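Local coordinates for protein erythropoietin (Homo sapiens, PDB 1EER) that acts as a hormone that controls red blood cell production by binding and dimerising the erythropoietin receptor, which activates JAK2 and STAT signalling, at residues Lys38-Asp43 / Thr132-Thr137; Asp96-Gly101 / Lys140-Tyr145. The protein carries 5 engineered substitutions. One frame throughout, in Å; residues are numbered along the deposited sequence.

Interaction 1 (Lys38-Asp43 / Thr132-Thr137); sequences KITVPD and TITADT. Engineered in segment 38-43: K38 (natural residue Asn).
I133 reaches across to V41 and D43 because CG1 stands anti to the carbonyl carbon (chi1 -64°) and CD1 runs straight on from it (chi2 175°), arriving 3.5 Å from D43 CB. Its other branch does separate work. I133 CG2 meets V41 CG2 at 3.6 Å, the two side chains crossing at about a right angle, and V41 brings that methyl there by holding it between its own backbone N and carbonyl carbon.

Behind these side chains runs a short antiparallel pairing of two strands. I39 and A135 form a hydrogen-bonded pair, with I39 N to A135 O at 2.8 Å and the return bond from A135 N to I39 O at 3.0 Å. Next along, T40 faces T134 as a non-hydrogen-bonded pair; the T134 methyl CG2 lies 3.8 Å from T40 CA. V41 N donates to I133 O at 2.9 Å in a nearly straight bond (172°).

The two faces differ. I39 and A135 turn inward, I39 onto A73 and L80 of helix 56-82 and A135 onto K140 of helix 138-161, whereas T40 and T134 point the other way, beside the engineered K38, an asparagine in the natural, glycosylated hormone. D43 carries its charge to a salt bridge with R131 and a bond from K45 N. Backbone bonds thus set the alignment of the two crossover segments, while I39, V41, I133 and A135 give the face turned to the helices an apolar surface and T40 and T134 lie on the other, partly exposed face.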
loop_
_atom_site.group_PDB
_atom_site.type_symbol
_atom_site.label_atom_id
_atom_site.label_comp_id
_atom_site.label_asym_id
_atom_site.label_seq_id
_atom_site.Cartn_x
_atom_site.Cartn_y
_atom_site.Cartn_z
ATOM N N LYS A 38 22.277 -19.779 0.003
ATOM C CA LYS A 38 21.206 -19.607 0.977
ATOM C C LYS A 38 21.353 -18.308 1.786
ATOM O O LYS A 38 22.255 -18.176 2.620
ATOM C CB LYS A 38 21.163 -20.803 1.936
ATOM C CG LYS A 38 21.357 -22.161 1.272
ATOM C CD LYS A 38 22.729 -22.779 1.595
ATOM C CE LYS A 38 23.825 -21.724 1.864
ATOM N NZ LYS A 38 24.700 -21.418 0.685
ATOM N N ILE A 39 20.466 -17.352 1.528
ATOM C CA ILE A 39 20.482 -16.082 2.245
ATOM C C ILE A 39 19.530 -16.193 3.432
ATOM O O ILE A 39 18.337 -16.462 3.263
ATOM C CB ILE A 39 20.026 -14.915 1.334
ATOM C CG1 ILE A 39 20.919 -14.855 0.098
ATOM C CG2 ILE A 39 20.062 -13.592 2.105
ATOM C CD1 ILE A 39 20.790 -13.577 -0.698
ATOM N N THR A 40 20.063 -16.003 4.634
ATOM C CA THR A 40 19.252 -16.076 5.840
ATOM C C THR A 40 18.211 -14.956 5.834
ATOM O O THR A 40 18.511 -13.815 5.496
ATOM C CB THR A 40 20.130 -15.945 7.089
ATOM O OG1 THR A 40 21.144 -16.958 7.062
ATOM C CG2 THR A 40 19.288 -16.096 8.354
ATOM N N VAL A 41 16.983 -15.281 6.211
ATOM C CA VAL A 41 15.911 -14.291 6.220
ATOM C C VAL A 41 15.144 -14.387 7.524
ATOM O O VAL A 41 15.274 -15.366 8.253
ATOM C CB VAL A 41 14.945 -14.527 5.039
ATOM C CG1 VAL A 41 15.628 -14.141 3.737
ATOM C CG2 VAL A 41 14.519 -15.989 4.992
ATOM N N PRO A 42 14.337 -13.372 7.849
ATOM C CA PRO A 42 13.625 -13.525 9.121
ATOM C C PRO A 42 12.397 -14.426 8.968
ATOM O O PRO A 42 12.042 -14.833 7.860
ATOM C CB PRO A 42 13.257 -12.090 9.503
ATOM C CG PRO A 42 13.218 -11.342 8.189
ATOM C CD PRO A 42 14.011 -12.108 7.163
ATOM N N ASP A 43 11.770 -14.760 10.085
ATOM C CA ASP A 43 10.569 -15.574 10.039
ATOM C C ASP A 43 9.455 -14.553 9.954
ATOM O O ASP A 43 9.462 -13.581 10.705
ATOM C CB ASP A 43 10.412 -16.393 11.320
ATOM C CG ASP A 43 9.196 -17.308 11.279
ATOM O OD1 ASP A 43 8.317 -17.111 10.413
ATOM O OD2 ASP A 43 9.121 -18.229 12.111
ATOM N N THR A 132 16.364 -20.269 12.054
ATOM C CA THR A 132 17.153 -20.083 10.834
ATOM C C THR A 132 16.454 -20.484 9.535
ATOM O O THR A 132 16.523 -21.633 9.081
ATOM C CB THR A 132 18.514 -20.808 10.929
ATOM O OG1 THR A 132 19.386 -20.052 11.780
ATOM C CG2 THR A 132 19.160 -20.929 9.556
ATOM N N ILE A 133 15.779 -19.504 8.950
ATOM C CA ILE A 133 15.064 -19.674 7.699
ATOM C C ILE A 133 15.943 -19.042 6.632
ATOM O O ILE A 133 16.647 -18.067 6.899
ATOM C CB ILE A 133 13.701 -18.932 7.734
ATOM C CG1 ILE A 133 12.803 -19.547 8.801
ATOM C CG2 ILE A 133 13.027 -18.996 6.375
ATOM C CD1 ILE A 133 11.509 -18.818 8.987
ATOM N N THR A 134 15.911 -19.593 5.428
ATOM C CA THR A 134 16.712 -19.040 4.351
ATOM C C THR A 134 15.966 -19.103 3.034
ATOM O O THR A 134 14.906 -19.722 2.926
ATOM C CB THR A 134 18.049 -19.802 4.172
ATOM O OG1 THR A 134 17.777 -21.125 3.699
ATOM C CG2 THR A 134 18.817 -19.876 5.479
ATOM N N ALA A 135 16.538 -18.450 2.029
ATOM C CA ALA A 135 15.966 -18.426 0.688
ATOM C C ALA A 135 17.125 -18.541 -0.301
ATOM O O ALA A 135 18.236 -18.097 -0.011
ATOM C CB ALA A 135 15.196 -17.117 0.456
ATOM N N ASP A 136 16.870 -19.158 -1.451
ATOM C CA ASP A 136 17.889 -19.299 -2.477
ATOM C C ASP A 136 17.370 -18.796 -3.820
ATOM O O ASP A 136 17.935 -19.098 -4.866
ATOM C CB ASP A 136 18.370 -20.756 -2.588
ATOM C CG ASP A 136 17.235 -21.744 -2.796
ATOM O OD1 ASP A 136 16.529 -21.646 -3.820
ATOM O OD2 ASP A 136 17.056 -22.631 -1.933
ATOM N N THR A 137 16.277 -18.040 -3.782
ATOM C CA THR A 137 15.688 -17.450 -4.981
ATOM C C THR A 137 15.224 -16.050 -4.605
ATOM O O THR A 137 14.990 -15.756 -3.425
ATOM C CB THR A 137 14.456 -18.240 -5.512
ATOM O OG1 THR A 137 13.515 -18.454 -4.451
ATOM C CG2 THR A 137 14.880 -19.572 -6.087
#

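Interaction 2 (Asp96-Gly101 / Lys140-Tyr145); sequences DKAVSG and KLFRVY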
loop_
_atom_site.group_PDB
_atom_site.type_symbol
_atom_site.label_atom_id
_atom_site.label_comp_id
_atom_site.label_asym_id
_atom_site.label_seq_id
_atom_site.Cartn_x
_atom_site.Cartn_y
_atom_site.Cartn_z
ATOM N N ASP A 96 16.291 -2.352 -5.756
ATOM C CA ASP A 96 16.685 -0.987 -5.453
ATOM C C ASP A 96 15.606 -0.312 -4.613
ATOM O O ASP A 96 15.901 0.482 -3.719
ATOM C CB ASP A 96 16.929 -0.209 -6.753
ATOM C CG ASP A 96 18.290 -0.529 -7.388
ATOM O OD1 ASP A 96 19.173 -1.080 -6.691
ATOM O OD2 ASP A 96 18.471 -0.227 -8.587
ATOM N N LYS A 97 14.351 -0.628 -4.896
ATOM C CA LYS A 97 13.255 -0.063 -4.113
ATOM C C LYS A 97 13.253 -0.680 -2.700
ATOM O O LYS A 97 12.967 -0.001 -1.710
ATOM C CB LYS A 97 11.914 -0.346 -4.797
ATOM C CG LYS A 97 11.721 0.359 -6.119
ATOM C CD LYS A 97 10.774 -0.421 -7.002
ATOM C CE LYS A 97 10.165 0.470 -8.053
ATOM N NZ LYS A 97 9.514 1.644 -7.428
ATOM N N ALA A 98 13.571 -1.971 -2.620
ATOM C CA ALA A 98 13.609 -2.694 -1.351
ATOM C C ALA A 98 14.714 -2.144 -0.457
ATOM O O ALA A 98 14.498 -1.886 0.730
ATOM C CB ALA A 98 13.830 -4.186 -1.609
ATOM N N VAL A 99 15.902 -1.969 -1.027
ATOM C CA VAL A 99 17.021 -1.428 -0.268
ATOM C C VAL A 99 16.632 -0.023 0.197
ATOM O O VAL A 99 16.853 0.356 1.350
ATOM C CB VAL A 99 18.306 -1.349 -1.141
ATOM C CG1 VAL A 99 19.410 -0.607 -0.388
ATOM C CG2 VAL A 99 18.774 -2.757 -1.506
ATOM N N SER A 100 16.031 0.733 -0.714
ATOM C CA SER A 100 15.603 2.095 -0.439
ATOM C C SER A 100 14.474 2.122 0.582
ATOM O O SER A 100 14.509 2.893 1.547
ATOM C CB SER A 100 15.142 2.754 -1.740
ATOM O OG SER A 100 14.471 3.970 -1.472
ATOM N N GLY A 101 13.470 1.275 0.360
ATOM C CA GLY A 101 12.336 1.206 1.264
ATOM C C GLY A 101 12.702 0.739 2.663
ATOM O O GLY A 101 12.271 1.339 3.650
ATOM N N LYS A 140 11.501 -16.121 -3.149
ATOM C CA LYS A 140 11.255 -16.298 -1.728
ATOM C C LYS A 140 11.686 -15.057 -0.966
ATOM O O LYS A 140 11.045 -14.671 0.004
ATOM C CB LYS A 140 11.987 -17.521 -1.176
ATOM C CG LYS A 140 11.527 -17.854 0.239
ATOM C CD LYS A 140 12.060 -19.174 0.767
ATOM C CE LYS A 140 12.053 -19.156 2.288
ATOM N NZ LYS A 140 12.164 -20.505 2.898
ATOM N N LEU A 141 12.770 -14.427 -1.412
ATOM C CA LEU A 141 13.272 -13.214 -0.765
ATOM C C LEU A 141 12.193 -12.133 -0.785
ATOM O O LEU A 141 11.884 -11.528 0.228
ATOM C CB LEU A 141 14.537 -12.714 -1.492
ATOM C CG LEU A 141 15.306 -11.487 -0.976
ATOM C CD1 LEU A 141 15.491 -11.556 0.533
ATOM C CD2 LEU A 141 16.660 -11.420 -1.662
ATOM N N PHE A 142 11.617 -11.901 -1.952
ATOM C CA PHE A 142 10.590 -10.888 -2.081
ATOM C C PHE A 142 9.269 -11.256 -1.418
ATOM O O PHE A 142 8.571 -10.377 -0.916
ATOM C CB PHE A 142 10.386 -10.555 -3.554
ATOM C CG PHE A 142 11.407 -9.596 -4.090
ATOM C CD1 PHE A 142 11.571 -8.343 -3.506
ATOM C CD2 PHE A 142 12.228 -9.953 -5.150
ATOM C CE1 PHE A 142 12.551 -7.453 -3.972
ATOM C CE2 PHE A 142 13.214 -9.067 -5.627
ATOM C CZ PHE A 142 13.374 -7.819 -5.035
ATOM N N ARG A 143 8.922 -12.542 -1.413
ATOM C CA ARG A 143 7.686 -12.973 -0.770
ATOM C C ARG A 143 7.831 -12.724 0.731
ATOM O O ARG A 143 6.893 -12.292 1.401
ATOM C CB ARG A 143 7.432 -14.460 -1.039
ATOM C CG ARG A 143 6.246 -15.038 -0.265
ATOM C CD ARG A 143 5.971 -16.492 -0.655
ATOM N NE ARG A 143 7.031 -17.413 -0.237
ATOM C CZ ARG A 143 7.781 -18.114 -1.081
ATOM N NH1 ARG A 143 7.589 -17.996 -2.385
ATOM N NH2 ARG A 143 8.716 -18.943 -0.622
ATOM N N VAL A 144 9.024 -12.984 1.254
ATOM C CA VAL A 144 9.307 -12.774 2.674
ATOM C C VAL A 144 9.273 -11.263 2.980
ATOM O O VAL A 144 8.778 -10.832 4.029
ATOM C CB VAL A 144 10.719 -13.356 3.050
ATOM C CG1 VAL A 144 11.223 -12.746 4.351
ATOM C CG2 VAL A 144 10.654 -14.871 3.167
ATOM N N TYR A 145 9.815 -10.472 2.055
ATOM C CA TYR A 145 9.858 -9.021 2.188
ATOM C C TYR A 145 8.433 -8.503 2.372
ATOM O O TYR A 145 8.168 -7.730 3.288
ATOM C CB TYR A 145 10.500 -8.406 0.932
ATOM C CG TYR A 145 10.446 -6.894 0.836
ATOM C CD1 TYR A 145 10.873 -6.090 1.892
ATOM C CD2 TYR A 145 10.019 -6.270 -0.334
ATOM C CE1 TYR A 145 10.884 -4.695 1.785
ATOM C CE2 TYR A 145 10.022 -4.869 -0.456
ATOM C CZ TYR A 145 10.458 -4.090 0.610
ATOM O OH TYR A 145 10.461 -2.716 0.505
#
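Across A98 and Y145 no hydrogen bond forms; the backbone bonds stay within each helix, as from V144 N to K140 O at 2.9 Å, and what crosses the gap is van der Waals contact, mostly apolar. The axes of the two helical segments stay 12.2 Å apart at closest approach and run in broadly the same direction, 36° from parallel, so that large side chains must span the distance to a small one.

Y145 does most of the spanning. With CG anti to the backbone N (chi1 172°), its ring projects from helix 138-161 and offers one face to A98. The A98 methyl lies over that face, displaced toward the rim, with A98 CB 4.0 Å from Y145 CE2. Beyond it the hydroxyl passes alongside the opposing backbone, Y145 OH standing 3.7 Å from A98 CA and 4.4 Å from CA of G101. F142 meets the same methyl edge-on, near its ring plane, with CE1 4.2 Å from A98 CB. One methyl thus meets a ring face and a ring edge that approach it from neighbouring directions.

Neighbouring helices complete the core around it: V74 of helix 56-82 packs on A98, while A19 and A22 of helix 9-25 touch Y145 and F142. Helices 91-111 and 138-161, running the same way and apart across the core, are the diagonal pair expected of an up-up-down-down four-helix cytokine bundle, here bridged by aromatic side chains from 138-161.

Overall arrangement
Interaction 2 lies deep in the helical bundle, whereas interaction 1 is a partly buried two-stranded sheet laid over its outside. They meet through helix 138-161, which follows strand 133-137 directly: K140 NZ makes a weak hydrogen bond to T134 O, and P42 packs on V144. The sheet lies across helices 56-82 and 138-161, both of which also border interaction 2. Chemistry follows place: backbone hydrogen bonds dominate 38-43/132-137, whereas no hydrogen bond joins 96-101 to 140-145, mostly apolar contact does. Around interaction 2, K97 forms a salt bridge to an acidic side chain of one neighbouring protein chain, and K140 and R143 to another chain, consistent with a hormone engaging two receptors.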